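Long-range contacts in HP0420 homologue (Helicobacter felis, PDB 3LW3), which is of unknown function but forms a hotdog-fold dimer, and is possibly related to the hotdog thioesterases and dehydratases that act on acyl thioesters: residues D53-V61 and M82-I92; A63-L72 and F98-S106. All blocks are in the same frame, centred on the assembly; numbering follows the deposited sequence.

Interaction 1: D53-V61 and M82-I92; sequences DVVHAGFIV and MKVNLLAPIEI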
loop_
_atom_site.group_PDB
_atom_site.type_symbol
_atom_site.label_atom_id
_atom_site.label_comp_id
_atom_site.label_asym_id
_atom_site.label_seq_id
_atom_site.Cartn_x
_atom_site.Cartn_y
_atom_site.Cartn_z
ATOM N N ASP B 53 17.597 -6.431 -2.249
ATOM C CA ASP B 53 17.678 -5.211 -3.072
ATOM C C ASP B 53 16.315 -4.749 -3.609
ATOM O O ASP B 53 16.231 -3.994 -4.607
ATOM C CB ASP B 53 18.609 -5.456 -4.266
ATOM C CG ASP B 53 18.399 -6.843 -4.913
ATOM O OD1 ASP B 53 17.552 -7.676 -4.443
ATOM O OD2 ASP B 53 19.124 -7.117 -5.918
ATOM N N VAL B 54 15.246 -5.192 -2.947
ATOM C CA VAL B 54 13.912 -4.827 -3.367
ATOM C C VAL B 54 12.981 -4.533 -2.196
ATOM O O VAL B 54 12.599 -5.436 -1.400
ATOM C CB VAL B 54 13.251 -5.913 -4.260
ATOM C CG1 VAL B 54 11.924 -5.397 -4.772
ATOM C CG2 VAL B 54 14.193 -6.343 -5.432
ATOM N N VAL B 55 12.584 -3.264 -2.093
ATOM C CA VAL B 55 11.645 -2.846 -1.067
ATOM C C VAL B 55 10.282 -3.450 -1.398
ATOM O O VAL B 55 9.831 -3.372 -2.536
ATOM C CB VAL B 55 11.575 -1.306 -0.955
ATOM C CG1 VAL B 55 10.419 -0.832 -0.034
ATOM C CG2 VAL B 55 12.904 -0.796 -0.426
ATOM N N HIS B 56 9.621 -3.999 -0.392
ATOM C CA HIS B 56 8.320 -4.611 -0.596
ATOM C C HIS B 56 7.253 -3.656 -1.140
ATOM O O HIS B 56 7.148 -2.485 -0.681
ATOM C CB HIS B 56 7.799 -5.172 0.712
ATOM C CG HIS B 56 6.667 -6.121 0.517
ATOM N ND1 HIS B 56 5.461 -6.003 1.158
ATOM C CD2 HIS B 56 6.571 -7.215 -0.270
ATOM C CE1 HIS B 56 4.666 -6.995 0.780
ATOM N NE2 HIS B 56 5.328 -7.748 -0.070
ATOM N N ALA B 57 6.476 -4.149 -2.112
ATOM C CA ALA B 57 5.422 -3.335 -2.715
ATOM C C ALA B 57 4.467 -2.709 -1.684
ATOM O O ALA B 57 3.939 -1.616 -1.946
ATOM C CB ALA B 57 4.629 -4.135 -3.760
ATOM N N GLY B 58 4.203 -3.371 -0.552
ATOM C CA GLY B 58 3.347 -2.773 0.461
ATOM C C GLY B 58 3.864 -1.407 0.924
ATOM O O GLY B 58 3.064 -0.481 1.104
ATOM N N PHE B 59 5.180 -1.267 1.122
ATOM C CA PHE B 59 5.752 0.012 1.534
ATOM C C PHE B 59 5.775 1.093 0.417
ATOM O O PHE B 59 5.518 2.281 0.680
ATOM C CB PHE B 59 7.087 -0.216 2.241
ATOM C CG PHE B 59 6.904 -0.970 3.541
ATOM C CD1 PHE B 59 6.363 -0.312 4.668
ATOM C CD2 PHE B 59 7.238 -2.310 3.643
ATOM C CE1 PHE B 59 6.157 -0.986 5.865
ATOM C CE2 PHE B 59 7.008 -2.989 4.851
ATOM C CZ PHE B 59 6.467 -2.341 5.938
ATOM N N ILE B 60 6.044 0.684 -0.823
ATOM C CA ILE B 60 6.017 1.642 -1.943
ATOM C C ILE B 60 4.580 2.200 -2.126
ATOM O O ILE B 60 4.311 3.426 -2.084
ATOM C CB ILE B 60 6.497 1.002 -3.231
ATOM C CG1 ILE B 60 7.959 0.534 -3.110
ATOM C CG2 ILE B 60 6.239 1.941 -4.435
ATOM C CD1 ILE B 60 8.890 1.560 -2.521
ATOM N N VAL B 61 3.622 1.292 -2.253
ATOM C CA VAL B 61 2.226 1.686 -2.415
ATOM C C VAL B 61 1.711 2.365 -1.113
ATOM O O VAL B 61 0.926 3.282 -1.185
ATOM C CB VAL B 61 1.402 0.500 -2.845
ATOM C CG1 VAL B 61 -0.071 0.896 -2.942
ATOM C CG2 VAL B 61 1.985 -0.059 -4.178
ATOM N N MET B 82 -7.208 1.531 -6.507
ATOM C CA MET B 82 -6.028 2.137 -7.095
ATOM C C MET B 82 -5.550 1.353 -8.293
ATOM O O MET B 82 -5.789 0.151 -8.403
ATOM C CB MET B 82 -4.897 2.177 -6.051
ATOM C CG MET B 82 -4.347 0.794 -5.699
ATOM S SD MET B 82 -3.197 0.812 -4.291
ATOM C CE MET B 82 -4.217 1.291 -2.925
ATOM N N LYS B 83 -4.882 2.055 -9.203
ATOM C CA LYS B 83 -4.199 1.460 -10.335
ATOM C C LYS B 83 -2.788 2.050 -10.312
ATOM O O LYS B 83 -2.615 3.271 -10.394
ATOM C CB LYS B 83 -4.888 1.838 -11.623
ATOM C CG LYS B 83 -4.419 0.972 -12.801
ATOM C CD LYS B 83 -3.126 1.523 -13.439
ATOM C CE LYS B 83 -2.345 0.423 -14.207
ATOM N NZ LYS B 83 -2.252 -0.821 -13.373
ATOM N N VAL B 84 -1.774 1.206 -10.187
ATOM C CA VAL B 84 -0.428 1.714 -9.909
ATOM C C VAL B 84 0.631 0.932 -10.680
ATOM O O VAL B 84 0.487 -0.300 -10.926
ATOM C CB VAL B 84 -0.066 1.746 -8.382
ATOM C CG1 VAL B 84 -1.093 2.500 -7.581
ATOM C CG2 VAL B 84 0.108 0.375 -7.857
ATOM N N ASN B 85 1.687 1.652 -11.038
ATOM C CA ASN B 85 2.849 1.101 -11.767
ATOM C C ASN B 85 4.095 1.333 -10.922
ATOM O O ASN B 85 4.409 2.482 -10.530
ATOM C CB ASN B 85 3.049 1.793 -13.114
ATOM C CG ASN B 85 1.869 1.595 -14.050
ATOM O OD1 ASN B 85 1.439 2.537 -14.718
ATOM N ND2 ASN B 85 1.340 0.394 -14.098
ATOM N N LEU B 86 4.760 0.232 -10.596
ATOM C CA LEU B 86 5.997 0.253 -9.842
ATOM C C LEU B 86 7.093 0.173 -10.885
ATOM O O LEU B 86 7.414 -0.915 -11.392
ATOM C CB LEU B 86 6.064 -0.887 -8.813
ATOM C CG LEU B 86 5.068 -0.745 -7.649
ATOM C CD1 LEU B 86 3.639 -0.902 -8.030
ATOM C CD2 LEU B 86 5.368 -1.729 -6.498
ATOM N N LEU B 87 7.628 1.327 -11.285
ATOM C CA LEU B 87 8.482 1.385 -12.488
ATOM C C LEU B 87 9.885 0.806 -12.333
ATOM O O LEU B 87 10.530 0.439 -13.314
ATOM C CB LEU B 87 8.548 2.808 -13.059
ATOM C CG LEU B 87 7.185 3.424 -13.376
ATOM C CD1 LEU B 87 7.301 4.835 -13.854
ATOM C CD2 LEU B 87 6.549 2.591 -14.462
ATOM N N ALA B 88 10.362 0.740 -11.098
ATOM C CA ALA B 88 11.689 0.218 -10.835
ATOM C C ALA B 88 11.789 -0.256 -9.385
ATOM O O ALA B 88 11.080 0.316 -8.500
ATOM C CB ALA B 88 12.728 1.294 -11.100
ATOM N N PRO B 89 12.671 -1.275 -9.138
ATOM C CA PRO B 89 12.875 -1.766 -7.772
ATOM C C PRO B 89 13.648 -0.737 -6.963
ATOM O O PRO B 89 14.570 -0.127 -7.466
ATOM C CB PRO B 89 13.723 -3.035 -7.962
ATOM C CG PRO B 89 14.454 -2.809 -9.218
ATOM C CD PRO B 89 13.443 -2.076 -10.113
ATOM N N ILE B 90 13.278 -0.559 -5.721
ATOM C CA ILE B 90 13.902 0.432 -4.858
ATOM C C ILE B 90 14.736 -0.312 -3.796
ATOM O O ILE B 90 14.304 -1.382 -3.289
ATOM C CB ILE B 90 12.774 1.325 -4.203
ATOM C CG1 ILE B 90 11.895 1.982 -5.256
ATOM C CG2 ILE B 90 13.348 2.383 -3.329
ATOM C CD1 ILE B 90 12.623 2.685 -6.327
ATOM N N GLU B 91 15.897 0.240 -3.466
ATOM C CA GLU B 91 16.781 -0.281 -2.411
ATOM C C GLU B 91 16.748 0.632 -1.215
ATOM O O GLU B 91 16.381 1.821 -1.332
ATOM C CB GLU B 91 18.240 -0.341 -2.917
ATOM C CG GLU B 91 18.462 -1.262 -4.082
ATOM C CD GLU B 91 19.873 -1.086 -4.651
ATOM O OE1 GLU B 91 20.015 -0.455 -5.722
ATOM O OE2 GLU B 91 20.824 -1.557 -3.994
ATOM N N ILE B 92 17.203 0.124 -0.057
ATOM C CA ILE B 92 17.373 0.997 1.100
ATOM C C ILE B 92 18.323 2.122 0.743
ATOM O O ILE B 92 19.112 2.014 -0.187
ATOM C CB ILE B 92 17.878 0.222 2.337
ATOM C CG1 ILE B 92 19.155 -0.516 1.984
ATOM C CG2 ILE B 92 16.767 -0.709 2.900
ATOM C CD1 ILE B 92 19.844 -1.120 3.216
HETATM O O HOH W 1 10.969 -1.748 -4.609
#
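Val55 and Ile90 are joined backbone to backbone where the run leading into the central helix of this hotdog fold meets the chain that leaves strand 77-86. Val55 N donates to Ile90 O over 2.8 Å with an N-H...O angle of 151°. The same oxygen receives a CA-H...O contact from Val54 CA, and Val55 CG2 lies 3.2 Å from Ile90 O. One water completes the link between the same two residues, donating to Val55 O and accepting from Ile90 N. Side chains flank this polar link: Val54 CG2 meets Pro89 CB at the more exposed end, and Ile60 CD1 lies 4.1 Å from Ile90 CG1 further in. At the first turn of the helix, Leu86 of the strand places CD2 3.7 Å from Ala57 CB and 4.3 Å from Ile60 CG2. Val61 then spreads its two branches over the strand, CG2 against Val84 CG2 and CG1 against Met82. Behind these residues, Phe124 of strand 121-132 packs on both Ile60 and Val84, while Pro44 touches Val55 and Ile90. Residues 82-85 also pair antiparallel with a strand of the second subunit, so the sheet continues across the dimer. With CG lodged between its backbone N and carbonyl carbon (chi1 69°) and the chain extended at chi2, Met82 brings SD to 3.4 Å from Val61 CG1.

Interaction 2: A63-L72 and F98-S106; sequences AASFAALCAL and FNATITHTS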
loop_
_atom_site.group_PDB
_atom_site.type_symbol
_atom_site.label_atom_id
_atom_site.label_comp_id
_atom_site.label_asym_id
_atom_site.label_seq_id
_atom_site.Cartn_x
_atom_site.Cartn_y
_atom_site.Cartn_z
ATOM N N ALA B 63 3.344 4.276 0.993
ATOM C CA ALA B 63 3.781 5.683 0.976
ATOM C C ALA B 63 2.903 6.517 -0.001
ATOM O O ALA B 63 2.440 7.621 0.339
ATOM C CB ALA B 63 5.243 5.761 0.586
ATOM N N ALA B 64 2.656 5.961 -1.197
ATOM C CA ALA B 64 1.851 6.634 -2.225
ATOM C C ALA B 64 0.440 6.872 -1.685
ATOM O O ALA B 64 -0.147 7.960 -1.840
ATOM C CB ALA B 64 1.802 5.797 -3.466
ATOM N N SER B 65 -0.093 5.865 -1.008
ATOM C CA SER B 65 -1.441 5.909 -0.402
ATOM C C SER B 65 -1.590 7.058 0.614
ATOM O O SER B 65 -2.553 7.827 0.584
ATOM C CB SER B 65 -1.782 4.553 0.275
ATOM O OG SER B 65 -1.913 3.505 -0.674
ATOM N N PHE B 66 -0.615 7.164 1.504
ATOM C CA PHE B 66 -0.563 8.230 2.464
ATOM C C PHE B 66 -0.510 9.572 1.761
ATOM O O PHE B 66 -1.305 10.459 2.104
ATOM C CB PHE B 66 0.621 8.016 3.389
ATOM C CG PHE B 66 0.784 9.062 4.449
ATOM C CD1 PHE B 66 -0.303 9.555 5.178
ATOM C CD2 PHE B 66 2.058 9.488 4.791
ATOM C CE1 PHE B 66 -0.117 10.512 6.179
ATOM C CE2 PHE B 66 2.269 10.408 5.792
ATOM C CZ PHE B 66 1.171 10.962 6.480
ATOM N N ALA B 67 0.388 9.754 0.783
ATOM C CA ALA B 67 0.411 11.032 -0.009
ATOM C C ALA B 67 -1.000 11.367 -0.568
ATOM O O ALA B 67 -1.494 12.508 -0.444
ATOM C CB ALA B 67 1.381 10.987 -1.192
ATOM N N ALA B 68 -1.604 10.361 -1.206
ATOM C CA ALA B 68 -2.939 10.509 -1.823
ATOM C C ALA B 68 -3.961 11.010 -0.779
ATOM O O ALA B 68 -4.654 11.990 -1.009
ATOM C CB ALA B 68 -3.378 9.195 -2.431
ATOM N N LEU B 69 -4.036 10.355 0.380
ATOM C CA LEU B 69 -4.969 10.767 1.455
ATOM C C LEU B 69 -4.670 12.199 1.919
ATOM O O LEU B 69 -5.587 12.976 2.132
ATOM C CB LEU B 69 -4.948 9.762 2.604
ATOM C CG LEU B 69 -5.658 8.451 2.243
ATOM C CD1 LEU B 69 -5.333 7.214 3.170
ATOM C CD2 LEU B 69 -7.167 8.727 2.239
ATOM N N CYS B 70 -3.392 12.554 2.061
ATOM C CA CYS B 70 -3.028 13.900 2.493
ATOM C C CYS B 70 -3.393 15.016 1.494
ATOM O O CYS B 70 -3.679 16.158 1.895
ATOM C CB CYS B 70 -1.542 13.969 2.820
ATOM S SG CYS B 70 -1.051 13.024 4.248
ATOM N N ALA B 71 -3.410 14.708 0.213
ATOM C CA ALA B 71 -3.766 15.695 -0.800
ATOM C C ALA B 71 -5.218 16.163 -0.650
ATOM O O ALA B 71 -5.516 17.336 -0.904
ATOM C CB ALA B 71 -3.569 15.091 -2.238
ATOM N N LEU B 72 -6.094 15.229 -0.298
ATOM C CA LEU B 72 -7.514 15.543 -0.075
ATOM C C LEU B 72 -7.752 16.014 1.378
ATOM O O LEU B 72 -8.534 16.947 1.624
ATOM C CB LEU B 72 -8.386 14.329 -0.387
ATOM C CG LEU B 72 -9.874 14.531 -0.174
ATOM C CD1 LEU B 72 -10.290 15.639 -1.096
ATOM C CD2 LEU B 72 -10.544 13.230 -0.493
ATOM N N PHE B 98 7.050 11.190 -3.001
ATOM C CA PHE B 98 5.754 10.950 -3.623
ATOM C C PHE B 98 4.933 12.218 -3.611
ATOM O O PHE B 98 4.608 12.743 -2.539
ATOM C CB PHE B 98 4.968 9.860 -2.893
ATOM C CG PHE B 98 5.630 8.489 -2.976
ATOM C CD1 PHE B 98 5.262 7.571 -3.971
ATOM C CD2 PHE B 98 6.623 8.122 -2.070
ATOM C CE1 PHE B 98 5.864 6.327 -4.030
ATOM C CE2 PHE B 98 7.238 6.825 -2.168
ATOM C CZ PHE B 98 6.823 5.957 -3.118
ATOM N N ASN B 99 4.584 12.689 -4.805
ATOM C CA ASN B 99 3.840 13.943 -4.997
ATOM C C ASN B 99 2.426 13.613 -5.481
ATOM O O ASN B 99 2.278 13.060 -6.578
ATOM C CB ASN B 99 4.575 14.796 -6.039
ATOM C CG ASN B 99 6.020 15.087 -5.643
ATOM O OD1 ASN B 99 6.301 15.405 -4.485
ATOM N ND2 ASN B 99 6.956 14.941 -6.594
ATOM N N ALA B 100 1.427 13.924 -4.651
ATOM C CA ALA B 100 0.007 13.659 -4.949
ATOM C C ALA B 100 -0.647 14.950 -5.438
ATOM O O ALA B 100 -0.431 16.043 -4.872
ATOM C CB ALA B 100 -0.691 13.210 -3.726
ATOM N N THR B 101 -1.562 14.816 -6.379
ATOM C CA THR B 101 -2.363 15.951 -6.857
ATOM C C THR B 101 -3.781 15.442 -7.132
ATOM O O THR B 101 -3.979 14.438 -7.839
ATOM C CB THR B 101 -1.788 16.563 -8.155
ATOM O OG1 THR B 101 -0.406 16.907 -8.001
ATOM C CG2 THR B 101 -2.642 17.824 -8.630
ATOM N N ILE B 102 -4.795 16.123 -6.606
ATOM C CA ILE B 102 -6.188 15.717 -6.906
ATOM C C ILE B 102 -6.448 15.990 -8.393
ATOM O O ILE B 102 -6.104 17.086 -8.894
ATOM C CB ILE B 102 -7.196 16.583 -6.111
ATOM C CG1 ILE B 102 -7.046 16.350 -4.580
ATOM C CG2 ILE B 102 -8.598 16.294 -6.561
ATOM C CD1 ILE B 102 -7.731 17.403 -3.760
ATOM N N THR B 103 -7.022 15.019 -9.093
ATOM C CA THR B 103 -7.393 15.189 -10.507
ATOM C C THR B 103 -8.922 15.367 -10.753
ATOM O O THR B 103 -9.331 16.026 -11.718
ATOM C CB THR B 103 -6.784 14.075 -11.406
ATOM O OG1 THR B 103 -7.279 12.809 -10.956
ATOM C CG2 THR B 103 -5.220 14.136 -11.322
ATOM N N HIS B 104 -9.745 14.811 -9.863
ATOM C CA HIS B 104 -11.201 14.896 -9.952
ATOM C C HIS B 104 -11.754 14.873 -8.555
ATOM O O HIS B 104 -11.211 14.184 -7.700
ATOM C CB HIS B 104 -11.751 13.691 -10.694
ATOM C CG HIS B 104 -11.156 13.500 -12.046
ATOM N ND1 HIS B 104 -9.969 12.819 -12.245
ATOM C CD2 HIS B 104 -11.545 13.941 -13.269
ATOM C CE1 HIS B 104 -9.683 12.808 -13.535
ATOM N NE2 HIS B 104 -10.623 13.482 -14.178
ATOM N N THR B 105 -12.804 15.654 -8.287
ATOM C CA THR B 105 -13.390 15.685 -6.948
ATOM C C THR B 105 -14.896 15.981 -6.970
ATOM O O THR B 105 -15.390 16.661 -7.868
ATOM C CB THR B 105 -12.669 16.709 -5.978
ATOM O OG1 THR B 105 -12.896 16.374 -4.608
ATOM C CG2 THR B 105 -13.177 18.146 -6.239
ATOM N N SER B 106 -15.568 15.451 -5.957
ATOM C CA SER B 106 -17.016 15.537 -5.708
ATOM C C SER B 106 -17.177 15.486 -4.219
ATOM O O SER B 106 -16.218 15.204 -3.492
ATOM C CB SER B 106 -17.712 14.282 -6.200
ATOM O OG SER B 106 -17.626 14.223 -7.598
#
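Ala63, Ala64, Ala67 and Ala71 give the helix an almost entirely methyl-sized surface against Phe98, Ala100 and Ile102, and the axes of helix 63-72 and strand 98-105 approach to 7.3 Å, with 43° between their directions. This is the central helix of the hotdog lying on its sheet. Closeness is greatest in the middle, where Ala100 CB sits 3.5 Å from Ala67 O and 3.7 Å from Ala71 CB. At one end the Phe98 ring lies against the helix backbone: Ala64 N stands 4.1 Å above its plane, displaced toward the rim, while Ala63 CB reaches CE2 at 3.6 Å and Ala64 CB meets the CD1 side. CG anti to the carbonyl carbon (chi1 -65°) directs the ring along these two alanines, and Phe124 engages it edge-to-face. At the other end, Ile102 CD1 nears Ala71 O and, at 4.1 Å, Leu72 CD1, the two side chains crossing at about a right angle. Beyond Ile102 a classic beta bulge at Thr103 and His104, opposite Thr111, interrupts the strand's regular alternation. Because methyls meet other methyls, a ring and helix carbonyl oxygens, the fit rests mainly on van der Waals packing and burial of hydrocarbon, and small methyls permit the short interaxial distance.

In the fold
Both contacts seat helix 57-72 on the same antiparallel sheet: interaction 1 holds its N-terminal turn and the preceding segment against strand 77-86 and the chain after it, and interaction 2 lays the remainder along strand 96-105. These strands are consecutive in the chain but not neighbours in the sheet, since 109-118 and 121-132 lie between them. The contact centres are about 17 Å apart, yet the two touch directly, with Ile60 O 3.7 Å from Phe98 CZ and Met82 CE 3.9 Å from Ser65 OG. Phe124 reaches into both. The second subunit packs on the start and middle of the helix: His56 meets Gly62 of that subunit, and Phe66 meets its His56.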